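Local coordinates for protein CurD (Moorea producens 3L, PDB 5KP7) that binds 4'-phosphopantetheine and, as a member of the thiolase-like superfamily, probably catalyses a condensation of the hydroxymethylglutaryl-CoA synthase type, at residues A40-K46 with R383-M388; K66-P71 with Y391-L395; A166-F172 with S192-A196; A423-V429 with K439-V443. The protein carries 3 engineered substitutions. One frame throughout, in Å; residues are numbered along the deposited sequence.

Overall arrangement
The four contacts illustrate how bonding changes with place in a fold. Contact 3 is the deepest: two neighbouring strands of the large mixed sheet, buried close to the chain centre and near the phosphopantetheine pocket. Contacts 1 and 2 share a small sheet farther out, strand 40-43 lying between strand 65-67 and strand 384-385, and the chain runs from 384-385 into the helix of contact 2. Of these two, contact 1 is partly hydrated and polar, whereas contact 2 is buried and largely apolar apart from one lysine-tyrosine bond. Contact 2 also touches contact 3. Contact 4, a hairpin at the C-terminus, is partly exposed and touches none of the others.

Contact 1 of 4, residues A40-K46 with R383-M388; sequences AQLELRK and RYSLSM
A short parallel strand pairing, Ala40 beside Tyr384 and Gln41 beside Ser385, places residues 383-388 at one edge of a small three-stranded sheet whose middle strand is 40-43. Segments more than 300 residues apart are joined in this way. Gln41 uses both backbone groups: its N donates to Tyr384 O (2.9 Å), and its O accepts from Leu386 N. Gln41 CB lies over the centre of one face of the Arg383 guanidinium, 3.8 Å above the plane; chi1 of 58° sets CG between the backbone N and the carbonyl carbon, near Arg383 NH2, and a bend at chi2 follows. The nitrogens of that guanidinium are held by carbonyls of Leu380, Gly37 and Gln317. On the same face of the sheet as Gln41, Ser385 OG donates to Glu43 OE2 (2.8 Å) from above the carboxylate plane, and Gln41 NE2 adds a weak bond to the same oxygen. Lys46 extends from the following helix, its NZ giving Leu386 O a 3.2 Å bond. One water links Lys46 NZ, Ser385 OG, Leu386 O and Glu43 N. With an alanine in place of Glu43, Ser385 OG would probably lose its acceptor and the Lys46 ammonium a nearby negative charge. Across the sheet, Ala40 CB meets Leu386 CG (4.2 Å). The pairing therefore has two characters, an apolar side and a charged, hydrated side where water shares the bonding with side chains.

Contact 2 of 4, residues K66-P71 with Y391-L395; sequences KAVSLP and YEQLL
Leu394 of helix 388-397 packs against Val68, Ser69 and Leu70, a helix packed on residues 66-71, at the end of an outer strand of the small three-stranded sheet. The tight part centres on the two methyls of Leu394. Val68 CG1 lies 3.7 Å from Leu394 CD1, the two side chains sliding past each other in opposite directions, while Leu394 CD2 comes within 3.5 Å of Ser69 O. Leu70 crosses Leu394 at about a right angle, its CD1 4.1 Å from Leu394 CD1. Packing slackens to the flanks: Pro71 CD stays 4.4 Å from Leu394 CG, and Val68 CG2 keeps the same distance from Tyr391 CE1. On the helix side facing away, Glu392 is exposed to solvent, and Val68 itself is only partly covered. The buried polar group lies at the other end. Tyr391 has CG anti to the backbone N (chi1 171°), which brings the end of its ring near Lys66, and Leu395 CG lies above one face, toward the rim of the ring. Glu189 grips both polar ends, its carbonyl O taking Lys66 NZ and its carboxylate binding Tyr391 OH, close to Ser191 of the phosphopantetheine site. The extended chain of Lys66 meets the ring crosswise, and its NZ donates to Tyr391 OH at 3.0 Å.

Contact 3 of 4, residues A166-F172 with S192-A196; sequences ATDISRF and SGAGA
Where the regular pairing of two strands gives out, a serine hydroxyl takes over from the backbone: Ser170 OG donates to Gly193 O at 2.8 Å, in the carbonyl plane and on a lone pair, whereas Ser170 N is badly angled toward that oxygen. The torsion chi1 of -63° sets OG beside its own backbone N and opposite the carbonyl carbon, directed at the partner chain. Before this point the geometry is that of an antiparallel sheet. Asp168 and Gly195 form a hydrogen-bonded pair, Asp168 N to Gly195 O at 3.1 Å and Gly195 N to Asp168 O at 3.0 Å, and Thr167 and Ala196 follow as a non-hydrogen-bonded pair, with Ala196 CB 3.7 Å from Thr167 OG1, whose hydrogen bond is to Pro75 O. Ile169 CG1 rests on Ala194 CB (4.0 Å). Past Ser170, the Phe172 ring turns its edge to Ser192, its CZ 3.4 Å from Ser192 CB. Ser192 OG is held by Ala188 O and follows Ser191, a residue of the phosphopantetheine site, so the frayed end of the pair lies next to that pocket. In the large mixed sheet of this thiolase-like fold, strands 161-168 and 195-202 run side by side, flanked by 98-104 and 29-36. Asp168 OD1 is bound by Ser105, Glu106 and Ser107 just beyond strand 98-104, while Tyr78 of helix 75-89 packs over Thr167, Ile169 and Ala194.

Contact 4 of 4, residues A423-V429 with K439-V443; sequences AGKGRLV and KYEWV. With SO4 (sulfate ion), chain C.
A chi1 of -162° in Leu428, which puts CG beside the carbonyl carbon, and one of -64° in Trp442, which puts CG opposite it, bring a methyl and an indole together on one side of a C-terminal beta hairpin, strands 428-434 and 437-442. Leu428 CD1 sits over the indole in a CH-pi contact, 3.6 Å from the centroid of the five-membered ring, while Gly426 O approaches the edge. The other branch of the leucine, CD2, touches Tyr440 CB at 3.6 Å, and the two side chains cross at about a right angle. Val80 of helix 75-89 packs on both Leu428 and Trp442, and Lys84 of the same helix makes a cation-pi contact with the indole. Replacing Trp442 by an alanine would probably uncover the Leu428 methyl and deprive Lys84 of its aromatic partner. On the opposite face, Val429 CG2 meets Val443 CG1 (3.8 Å). Backbone bonds hold the strands in register: Val429 and Glu441 form a hydrogen-bonded pair, and Val443 N donates to Arg427 O (2.8 Å). The chain terminus is gripped as well, since OXT of Val443 accepts from Arg427 N (3.2 Å) and, weakly, from Gly426 N. Lys439 NZ binds a sulfate, probably from the crystallisation liquor, that Lys434 also holds. The other carboxylate oxygen, Val443 O, takes Gly424 N on a lone pair at 2.7 Å, with an N-H...O angle of 175°.

Contact 1 of 4, residues A40-K46 with R383-M388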
loop_
_atom_site.group_PDB
_atom_site.type_symbol
_atom_site.label_atom_id
_atom_site.label_comp_id
_atom_site.label_asym_id
_atom_site.label_seq_id
_atom_site.Cartn_x
_atom_site.Cartn_y
_atom_site.Cartn_z
ATOM N N ALA A 40 -15.639 -5.991 6.783
ATOM C CA ALA A 40 -15.632 -7.396 6.451
ATOM C C ALA A 40 -14.305 -7.732 5.803
ATOM O O ALA A 40 -13.647 -6.864 5.208
ATOM C CB ALA A 40 -16.767 -7.712 5.497
ATOM N N GLN A 41 -13.917 -8.995 5.921
ATOM C CA GLN A 41 -12.682 -9.465 5.318
ATOM C C GLN A 41 -12.839 -10.900 4.820
ATOM O O GLN A 41 -13.708 -11.619 5.282
ATOM C CB GLN A 41 -11.536 -9.353 6.326
ATOM C CG GLN A 41 -11.710 -10.111 7.637
ATOM C CD GLN A 41 -11.304 -11.586 7.592
ATOM O OE1 GLN A 41 -10.703 -12.052 6.609
ATOM N NE2 GLN A 41 -11.618 -12.324 8.639
ATOM N N LEU A 42 -11.997 -11.277 3.862
ATOM C CA LEU A 42 -11.906 -12.642 3.340
ATOM C C LEU A 42 -10.544 -13.216 3.687
ATOM O O LEU A 42 -9.500 -12.628 3.356
ATOM C CB LEU A 42 -12.026 -12.665 1.828
ATOM C CG LEU A 42 -11.950 -14.051 1.173
ATOM C CD1 LEU A 42 -13.164 -14.872 1.568
ATOM C CD2 LEU A 42 -11.849 -13.887 -0.334
ATOM N N GLU A 43 -10.573 -14.400 4.276
ATOM C CA GLU A 43 -9.354 -15.153 4.602
ATOM C C GLU A 43 -8.842 -15.792 3.327
ATOM O O GLU A 43 -9.578 -16.488 2.658
ATOM C CB GLU A 43 -9.658 -16.176 5.700
ATOM C CG GLU A 43 -9.897 -15.489 7.050
ATOM C CD GLU A 43 -10.621 -16.333 8.083
ATOM O OE1 GLU A 43 -10.556 -17.577 8.036
ATOM O OE2 GLU A 43 -11.259 -15.728 8.985
ATOM N N LEU A 44 -7.600 -15.505 2.957
ATOM C CA LEU A 44 -7.113 -15.935 1.648
ATOM C C LEU A 44 -6.978 -17.455 1.511
ATOM O O LEU A 44 -7.098 -17.954 0.409
ATOM C CB LEU A 44 -5.835 -15.205 1.258
ATOM C CG LEU A 44 -6.109 -13.716 1.012
ATOM C CD1 LEU A 44 -4.783 -13.020 0.825
ATOM C CD2 LEU A 44 -7.048 -13.464 -0.164
ATOM N N ARG A 45 -6.801 -18.173 2.621
ATOM C CA ARG A 45 -6.883 -19.665 2.621
ATOM C C ARG A 45 -8.196 -20.174 2.019
ATOM O O ARG A 45 -8.219 -21.186 1.328
ATOM C CB ARG A 45 -6.736 -20.228 4.035
ATOM C CG ARG A 45 -5.363 -19.983 4.673
ATOM C CD ARG A 45 -5.071 -20.986 5.770
ATOM N NE ARG A 45 -3.705 -20.950 6.306
ATOM C CZ ARG A 45 -3.313 -21.629 7.397
ATOM N NH1 ARG A 45 -4.176 -22.370 8.084
ATOM N NH2 ARG A 45 -2.052 -21.558 7.822
ATOM N N LYS A 46 -9.291 -19.468 2.266
ATOM C CA LYS A 46 -10.580 -19.811 1.647
ATOM C C LYS A 46 -10.576 -19.631 0.126
ATOM O O LYS A 46 -11.133 -20.469 -0.588
ATOM C CB LYS A 46 -11.727 -19.011 2.270
ATOM C CG LYS A 46 -11.924 -19.291 3.744
ATOM C CD LYS A 46 -13.142 -18.578 4.294
ATOM C CE LYS A 46 -13.034 -18.479 5.799
ATOM N NZ LYS A 46 -14.271 -17.939 6.388
ATOM N N ARG A 383 -13.972 -7.462 12.591
ATOM C CA ARG A 383 -14.640 -7.472 11.291
ATOM C C ARG A 383 -15.323 -8.812 11.019
ATOM O O ARG A 383 -14.905 -9.874 11.540
ATOM C CB ARG A 383 -13.622 -7.188 10.169
ATOM C CG ARG A 383 -12.971 -5.813 10.306
ATOM C CD ARG A 383 -11.840 -5.588 9.311
ATOM N NE ARG A 383 -10.797 -6.585 9.537
ATOM C CZ ARG A 383 -9.807 -6.864 8.690
ATOM N NH1 ARG A 383 -9.680 -6.172 7.562
ATOM N NH2 ARG A 383 -8.963 -7.861 8.981
ATOM N N TYR A 384 -16.332 -8.761 10.150
ATOM C CA TYR A 384 -17.051 -9.966 9.714
ATOM C C TYR A 384 -16.167 -10.810 8.816
ATOM O O TYR A 384 -15.529 -10.298 7.911
ATOM C CB TYR A 384 -18.308 -9.563 8.952
ATOM C CG TYR A 384 -19.262 -10.694 8.649
ATOM C CD1 TYR A 384 -19.163 -11.398 7.452
ATOM C CD2 TYR A 384 -20.274 -11.031 9.534
ATOM C CE1 TYR A 384 -20.044 -12.422 7.150
ATOM C CE2 TYR A 384 -21.160 -12.058 9.238
ATOM C CZ TYR A 384 -21.033 -12.748 8.043
ATOM O OH TYR A 384 -21.914 -13.784 7.727
ATOM N N SER A 385 -16.095 -12.107 9.102
ATOM C CA SER A 385 -15.280 -13.012 8.286
ATOM C C SER A 385 -16.163 -13.639 7.211
ATOM O O SER A 385 -16.999 -14.493 7.546
ATOM C CB SER A 385 -14.668 -14.116 9.157
ATOM O OG SER A 385 -13.813 -14.911 8.354
ATOM N N LEU A 386 -15.970 -13.248 5.951
ATOM C CA LEU A 386 -16.808 -13.721 4.836
ATOM C C LEU A 386 -16.546 -15.184 4.472
ATOM O O LEU A 386 -15.404 -15.616 4.452
ATOM C CB LEU A 386 -16.536 -12.920 3.571
ATOM C CG LEU A 386 -16.893 -11.430 3.608
ATOM C CD1 LEU A 386 -16.253 -10.722 2.436
ATOM C CD2 LEU A 386 -18.402 -11.235 3.593
ATOM N N SER A 387 -17.611 -15.912 4.152
ATOM C CA SER A 387 -17.465 -17.199 3.471
ATOM C C SER A 387 -17.174 -16.916 2.006
ATOM O O SER A 387 -17.385 -15.797 1.487
ATOM C CB SER A 387 -18.733 -18.034 3.584
ATOM O OG SER A 387 -19.794 -17.443 2.862
ATOM N N MET A 388 -16.704 -17.940 1.312
ATOM C CA MET A 388 -16.445 -17.780 -0.117
ATOM C C MET A 388 -17.762 -17.540 -0.896
ATOM O O MET A 388 -17.783 -16.790 -1.885
ATOM C CB MET A 388 -15.673 -19.007 -0.624
ATOM C CG MET A 388 -14.868 -18.761 -1.864
ATOM S SD MET A 388 -13.650 -17.438 -1.801
ATOM C CE MET A 388 -13.554 -17.127 -3.556
HETATM O O HOH W 1 -12.475 -11.117 10.989
HETATM O O HOH W 2 -13.000 -15.183 5.612
HETATM O O HOH W 3 -14.411 -17.584 9.039
#

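Contact 2 of 4, residues K66-P71 with Y391-L395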
loop_
_atom_site.group_PDB
_atom_site.type_symbol
_atom_site.label_atom_id
_atom_site.label_comp_id
_atom_site.label_asym_id
_atom_site.label_seq_id
_atom_site.Cartn_x
_atom_site.Cartn_y
_atom_site.Cartn_z
ATOM N N LYS A 66 -7.766 -10.146 3.231
ATOM C CA LYS A 66 -8.007 -8.848 2.612
ATOM C C LYS A 66 -9.348 -8.272 3.082
ATOM O O LYS A 66 -10.341 -8.984 3.227
ATOM C CB LYS A 66 -7.946 -8.913 1.088
ATOM C CG LYS A 66 -9.004 -9.762 0.405
ATOM C CD LYS A 66 -9.025 -9.439 -1.078
ATOM C CE LYS A 66 -10.027 -10.284 -1.838
ATOM N NZ LYS A 66 -10.246 -9.661 -3.173
ATOM N N ALA A 67 -9.346 -6.968 3.320
ATOM C CA ALA A 67 -10.612 -6.267 3.586
ATOM C C ALA A 67 -11.413 -6.177 2.318
ATOM O O ALA A 67 -10.843 -6.051 1.240
ATOM C CB ALA A 67 -10.335 -4.879 4.128
ATOM N N VAL A 68 -12.755 -6.151 2.437
ATOM C CA VAL A 68 -13.622 -6.096 1.243
ATOM C C VAL A 68 -14.732 -5.070 1.506
ATOM O O VAL A 68 -15.418 -5.201 2.501
ATOM C CB VAL A 68 -14.250 -7.465 0.952
ATOM C CG1 VAL A 68 -15.072 -7.427 -0.323
ATOM C CG2 VAL A 68 -13.153 -8.519 0.817
ATOM N N SER A 69 -14.827 -4.071 0.648
ATOM C CA SER A 69 -15.900 -3.037 0.768
ATOM C C SER A 69 -17.260 -3.650 0.417
ATOM O O SER A 69 -17.399 -4.304 -0.649
ATOM C CB SER A 69 -15.631 -1.936 -0.206
ATOM O OG SER A 69 -16.559 -0.854 -0.120
ATOM N N LEU A 70 -18.270 -3.368 1.250
ATOM C CA LEU A 70 -19.662 -3.721 0.922
ATOM C C LEU A 70 -20.224 -2.770 -0.128
ATOM O O LEU A 70 -19.685 -1.700 -0.348
ATOM C CB LEU A 70 -20.522 -3.674 2.188
ATOM C CG LEU A 70 -20.446 -4.813 3.206
ATOM C CD1 LEU A 70 -21.195 -6.024 2.654
ATOM C CD2 LEU A 70 -19.043 -5.214 3.557
ATOM N N PRO A 71 -21.348 -3.146 -0.784
ATOM C CA PRO A 71 -21.953 -2.231 -1.787
ATOM C C PRO A 71 -22.426 -0.894 -1.214
ATOM O O PRO A 71 -22.402 0.123 -1.909
ATOM C CB PRO A 71 -23.089 -3.071 -2.400
ATOM C CG PRO A 71 -22.639 -4.472 -2.191
ATOM C CD PRO A 71 -21.946 -4.505 -0.844
ATOM N N TYR A 391 -18.595 -13.861 -0.360
ATOM C CA TYR A 391 -17.661 -13.071 -1.162
ATOM C C TYR A 391 -18.077 -13.043 -2.632
ATOM O O TYR A 391 -18.124 -11.987 -3.253
ATOM C CB TYR A 391 -16.223 -13.592 -1.004
ATOM C CG TYR A 391 -15.196 -12.989 -1.943
ATOM C CD1 TYR A 391 -14.712 -11.690 -1.757
ATOM C CD2 TYR A 391 -14.687 -13.713 -3.015
ATOM C CE1 TYR A 391 -13.759 -11.152 -2.607
ATOM C CE2 TYR A 391 -13.743 -13.175 -3.878
ATOM C CZ TYR A 391 -13.266 -11.903 -3.667
ATOM O OH TYR A 391 -12.331 -11.378 -4.538
ATOM N N GLU A 392 -18.389 -14.210 -3.194
ATOM C CA GLU A 392 -18.822 -14.263 -4.598
ATOM C C GLU A 392 -20.121 -13.473 -4.820
ATOM O O GLU A 392 -20.263 -12.799 -5.828
ATOM C CB GLU A 392 -18.959 -15.729 -5.084
ATOM C CG GLU A 392 -17.591 -16.375 -5.224
ATOM C CD GLU A 392 -17.586 -17.881 -5.393
ATOM O OE1 GLU A 392 -16.565 -18.376 -5.919
ATOM O OE2 GLU A 392 -18.542 -18.574 -4.986
ATOM N N GLN A 393 -21.054 -13.559 -3.875
ATOM C CA GLN A 393 -22.287 -12.793 -3.969
ATOM C C GLN A 393 -21.964 -11.291 -3.928
ATOM O O GLN A 393 -22.529 -10.492 -4.697
ATOM C CB GLN A 393 -23.224 -13.116 -2.824
ATOM C CG GLN A 393 -23.873 -14.484 -2.812
ATOM C CD GLN A 393 -24.692 -14.634 -1.542
ATOM O OE1 GLN A 393 -24.398 -15.489 -0.692
ATOM N NE2 GLN A 393 -25.711 -13.752 -1.376
ATOM N N LEU A 394 -21.055 -10.930 -3.020
ATOM C CA LEU A 394 -20.638 -9.522 -2.875
ATOM C C LEU A 394 -20.118 -8.984 -4.189
ATOM O O LEU A 394 -20.545 -7.923 -4.620
ATOM C CB LEU A 394 -19.626 -9.370 -1.740
ATOM C CG LEU A 394 -19.212 -7.972 -1.287
ATOM C CD1 LEU A 394 -18.643 -8.048 0.127
ATOM C CD2 LEU A 394 -18.215 -7.363 -2.252
ATOM N N LEU A 395 -19.219 -9.715 -4.859
ATOM C CA LEU A 395 -18.720 -9.299 -6.171
ATOM C C LEU A 395 -19.846 -9.083 -7.170
ATOM O O LEU A 395 -19.870 -8.084 -7.875
ATOM C CB LEU A 395 -17.746 -10.323 -6.775
ATOM C CG LEU A 395 -16.472 -10.663 -6.007
ATOM C CD1 LEU A 395 -15.532 -11.496 -6.875
ATOM C CD2 LEU A 395 -15.781 -9.431 -5.477
#

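Contact 3 of 4, residues A166-F172 with S192-A196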
loop_
_atom_site.group_PDB
_atom_site.type_symbol
_atom_site.label_atom_id
_atom_site.label_comp_id
_atom_site.label_asym_id
_atom_site.label_seq_id
_atom_site.Cartn_x
_atom_site.Cartn_y
_atom_site.Cartn_z
ATOM N N ALA A 166 -5.956 9.092 2.904
ATOM C CA ALA A 166 -5.716 8.158 1.818
ATOM C C ALA A 166 -6.799 7.081 1.917
ATOM O O ALA A 166 -6.975 6.459 2.970
ATOM C CB ALA A 166 -4.322 7.535 1.896
ATOM N N THR A 167 -7.574 6.933 0.857
ATOM C CA THR A 167 -8.718 6.016 0.831
ATOM C C THR A 167 -8.812 5.309 -0.495
ATOM O O THR A 167 -8.703 5.950 -1.547
ATOM C CB THR A 167 -10.050 6.757 1.157
ATOM O OG1 THR A 167 -11.105 5.819 1.148
ATOM C CG2 THR A 167 -10.326 7.883 0.175
ATOM N N ASP A 168 -8.970 3.990 -0.471
ATOM C CA ASP A 168 -9.078 3.200 -1.709
ATOM C C ASP A 168 -9.872 1.912 -1.453
ATOM O O ASP A 168 -9.805 1.346 -0.353
ATOM C CB ASP A 168 -7.695 2.884 -2.306
ATOM C CG ASP A 168 -7.138 4.020 -3.181
ATOM O OD1 ASP A 168 -7.787 4.409 -4.164
ATOM O OD2 ASP A 168 -6.033 4.508 -2.880
ATOM N N ILE A 169 -10.641 1.499 -2.461
ATOM C CA ILE A 169 -11.361 0.232 -2.442
ATOM C C ILE A 169 -11.036 -0.490 -3.722
ATOM O O ILE A 169 -10.613 0.120 -4.686
ATOM C CB ILE A 169 -12.865 0.471 -2.326
ATOM C CG1 ILE A 169 -13.118 1.117 -0.964
ATOM C CG2 ILE A 169 -13.674 -0.804 -2.517
ATOM C CD1 ILE A 169 -14.505 1.475 -0.741
ATOM N N SER A 170 -11.260 -1.787 -3.742
ATOM C CA SER A 170 -11.053 -2.594 -4.971
ATOM C C SER A 170 -12.382 -3.173 -5.405
ATOM O O SER A 170 -12.720 -4.288 -5.032
ATOM C CB SER A 170 -10.055 -3.713 -4.653
ATOM O OG SER A 170 -8.807 -3.138 -4.292
ATOM N N ARG A 171 -13.154 -2.409 -6.163
ATOM C CA ARG A 171 -14.511 -2.845 -6.532
ATOM C C ARG A 171 -14.527 -3.586 -7.857
ATOM O O ARG A 171 -15.038 -3.089 -8.863
ATOM C CB ARG A 171 -15.532 -1.699 -6.476
ATOM C CG ARG A 171 -16.804 -2.236 -5.817
ATOM C CD ARG A 171 -17.998 -1.423 -5.960
ATOM N NE ARG A 171 -17.958 -0.100 -5.364
ATOM C CZ ARG A 171 -18.285 0.215 -4.115
ATOM N NH1 ARG A 171 -18.543 -0.717 -3.169
ATOM N NH2 ARG A 171 -18.296 1.513 -3.795
ATOM N N PHE A 172 -13.994 -4.806 -7.817
ATOM C CA PHE A 172 -14.042 -5.742 -8.938
ATOM C C PHE A 172 -15.460 -6.183 -9.273
ATOM O O PHE A 172 -16.232 -6.509 -8.364
ATOM C CB PHE A 172 -13.236 -6.996 -8.615
ATOM C CG PHE A 172 -11.812 -6.716 -8.257
ATOM C CD1 PHE A 172 -11.044 -5.844 -9.038
ATOM C CD2 PHE A 172 -11.237 -7.303 -7.124
ATOM C CE1 PHE A 172 -9.728 -5.565 -8.705
ATOM C CE2 PHE A 172 -9.907 -7.037 -6.806
ATOM C CZ PHE A 172 -9.160 -6.173 -7.604
ATOM N N SER A 192 -5.783 -7.268 -3.592
ATOM C CA SER A 192 -6.368 -5.920 -3.655
ATOM C C SER A 192 -7.439 -5.755 -2.557
ATOM O O SER A 192 -8.501 -6.368 -2.632
ATOM C CB SER A 192 -6.932 -5.688 -5.044
ATOM O OG SER A 192 -5.869 -5.416 -5.956
ATOM N N GLY A 193 -7.120 -4.953 -1.539
ATOM C CA GLY A 193 -7.987 -4.762 -0.388
ATOM C C GLY A 193 -8.789 -3.461 -0.469
ATOM O O GLY A 193 -8.980 -2.865 -1.535
ATOM N N ALA A 194 -9.214 -3.016 0.695
ATOM C CA ALA A 194 -9.948 -1.782 0.868
ATOM C C ALA A 194 -9.574 -1.189 2.233
ATOM O O ALA A 194 -9.448 -1.925 3.206
ATOM C CB ALA A 194 -11.421 -2.057 0.827
ATOM N N GLY A 195 -9.351 0.113 2.298
ATOM C CA GLY A 195 -8.978 0.701 3.564
ATOM C C GLY A 195 -8.749 2.175 3.424
ATOM O O GLY A 195 -8.584 2.691 2.312
ATOM N N ALA A 196 -8.724 2.854 4.565
ATOM C CA ALA A 196 -8.384 4.268 4.591
ATOM C C ALA A 196 -7.609 4.612 5.841
ATOM O O ALA A 196 -7.797 4.010 6.908
ATOM C CB ALA A 196 -9.643 5.110 4.517
#

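Contact 4 of 4, residues A423-V429 with K439-V443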
loop_
_atom_site.group_PDB
_atom_site.type_symbol
_atom_site.label_atom_id
_atom_site.label_comp_id
_atom_site.label_asym_id
_atom_site.label_seq_id
_atom_site.Cartn_x
_atom_site.Cartn_y
_atom_site.Cartn_z
ATOM N N ALA A 423 -24.112 -2.044 12.697
ATOM C CA ALA A 423 -25.193 -1.249 13.307
ATOM C C ALA A 423 -24.894 -0.931 14.760
ATOM O O ALA A 423 -24.617 -1.838 15.543
ATOM C CB ALA A 423 -26.530 -1.992 13.215
ATOM N N GLY A 424 -25.010 0.339 15.129
ATOM C CA GLY A 424 -24.810 0.770 16.514
ATOM C C GLY A 424 -23.392 1.212 16.807
ATOM O O GLY A 424 -23.101 1.612 17.923
ATOM N N LYS A 425 -22.503 1.185 15.811
ATOM C CA LYS A 425 -21.105 1.558 16.038
ATOM C C LYS A 425 -20.746 2.980 15.629
ATOM O O LYS A 425 -19.618 3.379 15.790
ATOM C CB LYS A 425 -20.194 0.579 15.328
ATOM C CG LYS A 425 -20.219 -0.804 15.963
ATOM C CD LYS A 425 -19.064 -1.629 15.422
ATOM C CE LYS A 425 -18.843 -2.903 16.221
ATOM N NZ LYS A 425 -20.092 -3.570 16.679
ATOM N N GLY A 426 -21.691 3.742 15.099
ATOM C CA GLY A 426 -21.410 5.092 14.660
ATOM C C GLY A 426 -20.565 5.119 13.393
ATOM O O GLY A 426 -19.658 5.926 13.278
ATOM N N ARG A 427 -20.931 4.238 12.465
ATOM C CA ARG A 427 -20.275 4.070 11.158
ATOM C C ARG A 427 -21.018 4.829 10.091
ATOM O O ARG A 427 -22.258 4.785 10.067
ATOM C CB ARG A 427 -20.350 2.604 10.736
ATOM C CG ARG A 427 -19.498 1.662 11.543
ATOM C CD ARG A 427 -18.088 1.567 10.990
ATOM N NE ARG A 427 -17.386 0.591 11.774
ATOM C CZ ARG A 427 -17.255 -0.690 11.453
ATOM N NH1 ARG A 427 -17.717 -1.150 10.299
ATOM N NH2 ARG A 427 -16.631 -1.498 12.284
ATOM N N LEU A 428 -20.291 5.461 9.171
ATOM C CA LEU A 428 -20.917 6.010 7.999
ATOM C C LEU A 428 -21.011 4.936 6.899
ATOM O O LEU A 428 -20.043 4.189 6.639
ATOM C CB LEU A 428 -20.160 7.249 7.501
ATOM C CG LEU A 428 -20.966 8.139 6.559
ATOM C CD1 LEU A 428 -21.990 8.943 7.346
ATOM C CD2 LEU A 428 -20.085 9.028 5.714
ATOM N N VAL A 429 -22.166 4.901 6.246
ATOM C CA VAL A 429 -22.403 4.049 5.085
ATOM C C VAL A 429 -23.002 4.876 3.940
ATOM O O VAL A 429 -23.577 5.966 4.167
ATOM C CB VAL A 429 -23.289 2.803 5.395
ATOM C CG1 VAL A 429 -22.617 1.916 6.422
ATOM C CG2 VAL A 429 -24.666 3.199 5.845
ATOM N N LYS A 439 -25.538 10.043 -1.011
ATOM C CA LYS A 439 -26.140 10.299 0.295
ATOM C C LYS A 439 -25.611 9.256 1.252
ATOM O O LYS A 439 -25.669 8.057 0.943
ATOM C CB LYS A 439 -27.644 10.188 0.223
ATOM C CG LYS A 439 -28.271 10.769 -1.022
ATOM C CD LYS A 439 -28.316 12.263 -1.171
ATOM C CE LYS A 439 -29.232 12.570 -2.386
ATOM N NZ LYS A 439 -29.790 13.943 -2.716
ATOM N N TYR A 440 -25.160 9.721 2.413
ATOM C CA TYR A 440 -24.578 8.870 3.438
ATOM C C TYR A 440 -25.386 8.927 4.728
ATOM O O TYR A 440 -26.152 9.894 4.968
ATOM C CB TYR A 440 -23.101 9.234 3.684
ATOM C CG TYR A 440 -22.275 9.161 2.428
ATOM C CD1 TYR A 440 -22.206 10.236 1.562
ATOM C CD2 TYR A 440 -21.587 7.972 2.058
ATOM C CE1 TYR A 440 -21.469 10.160 0.388
ATOM C CE2 TYR A 440 -20.841 7.896 0.887
ATOM C CZ TYR A 440 -20.785 8.983 0.049
ATOM O OH TYR A 440 -20.080 8.905 -1.117
ATOM N N GLU A 441 -25.229 7.899 5.552
ATOM C CA GLU A 441 -26.006 7.759 6.805
ATOM C C GLU A 441 -25.090 7.217 7.898
ATOM O O GLU A 441 -24.300 6.310 7.661
ATOM C CB GLU A 441 -27.177 6.771 6.587
ATOM C CG GLU A 441 -28.101 6.597 7.747
ATOM C CD GLU A 441 -29.320 5.725 7.452
ATOM O OE1 GLU A 441 -29.468 5.159 6.341
ATOM O OE2 GLU A 441 -30.123 5.594 8.379
ATOM N N TRP A 442 -25.263 7.751 9.112
ATOM C CA TRP A 442 -24.620 7.227 10.297
ATOM C C TRP A 442 -25.493 6.107 10.841
ATOM O O TRP A 442 -26.679 6.315 11.108
ATOM C CB TRP A 442 -24.467 8.332 11.329
ATOM C CG TRP A 442 -23.575 9.443 10.914
ATOM C CD1 TRP A 442 -23.955 10.684 10.502
ATOM C CD2 TRP A 442 -22.150 9.435 10.911
ATOM N NE1 TRP A 442 -22.857 11.438 10.219
ATOM C CE2 TRP A 442 -21.730 10.705 10.462
ATOM C CE3 TRP A 442 -21.181 8.474 11.213
ATOM C CZ2 TRP A 442 -20.389 11.046 10.348
ATOM C CZ3 TRP A 442 -19.847 8.822 11.101
ATOM C CH2 TRP A 442 -19.466 10.106 10.656
ATOM N N VAL A 443 -24.930 4.933 11.030
ATOM C CA VAL A 443 -25.702 3.768 11.473
ATOM C C VAL A 443 -25.088 3.119 12.710
ATOM O O VAL A 443 -25.735 2.278 13.359
ATOM C CB VAL A 443 -25.894 2.756 10.328
ATOM C CG1 VAL A 443 -26.604 3.423 9.162
ATOM C CG2 VAL A 443 -24.566 2.170 9.867
ATOM O OXT VAL A 443 -23.955 3.448 13.101
HETATM S S SO4 C . -32.711 14.981 -1.011
HETATM O O1 SO4 C . -33.425 15.810 -0.010
HETATM O O2 SO4 C . -33.386 15.100 -2.323
HETATM O O3 SO4 C . -31.312 15.455 -1.121
HETATM O O4 SO4 C . -32.713 13.564 -0.577
#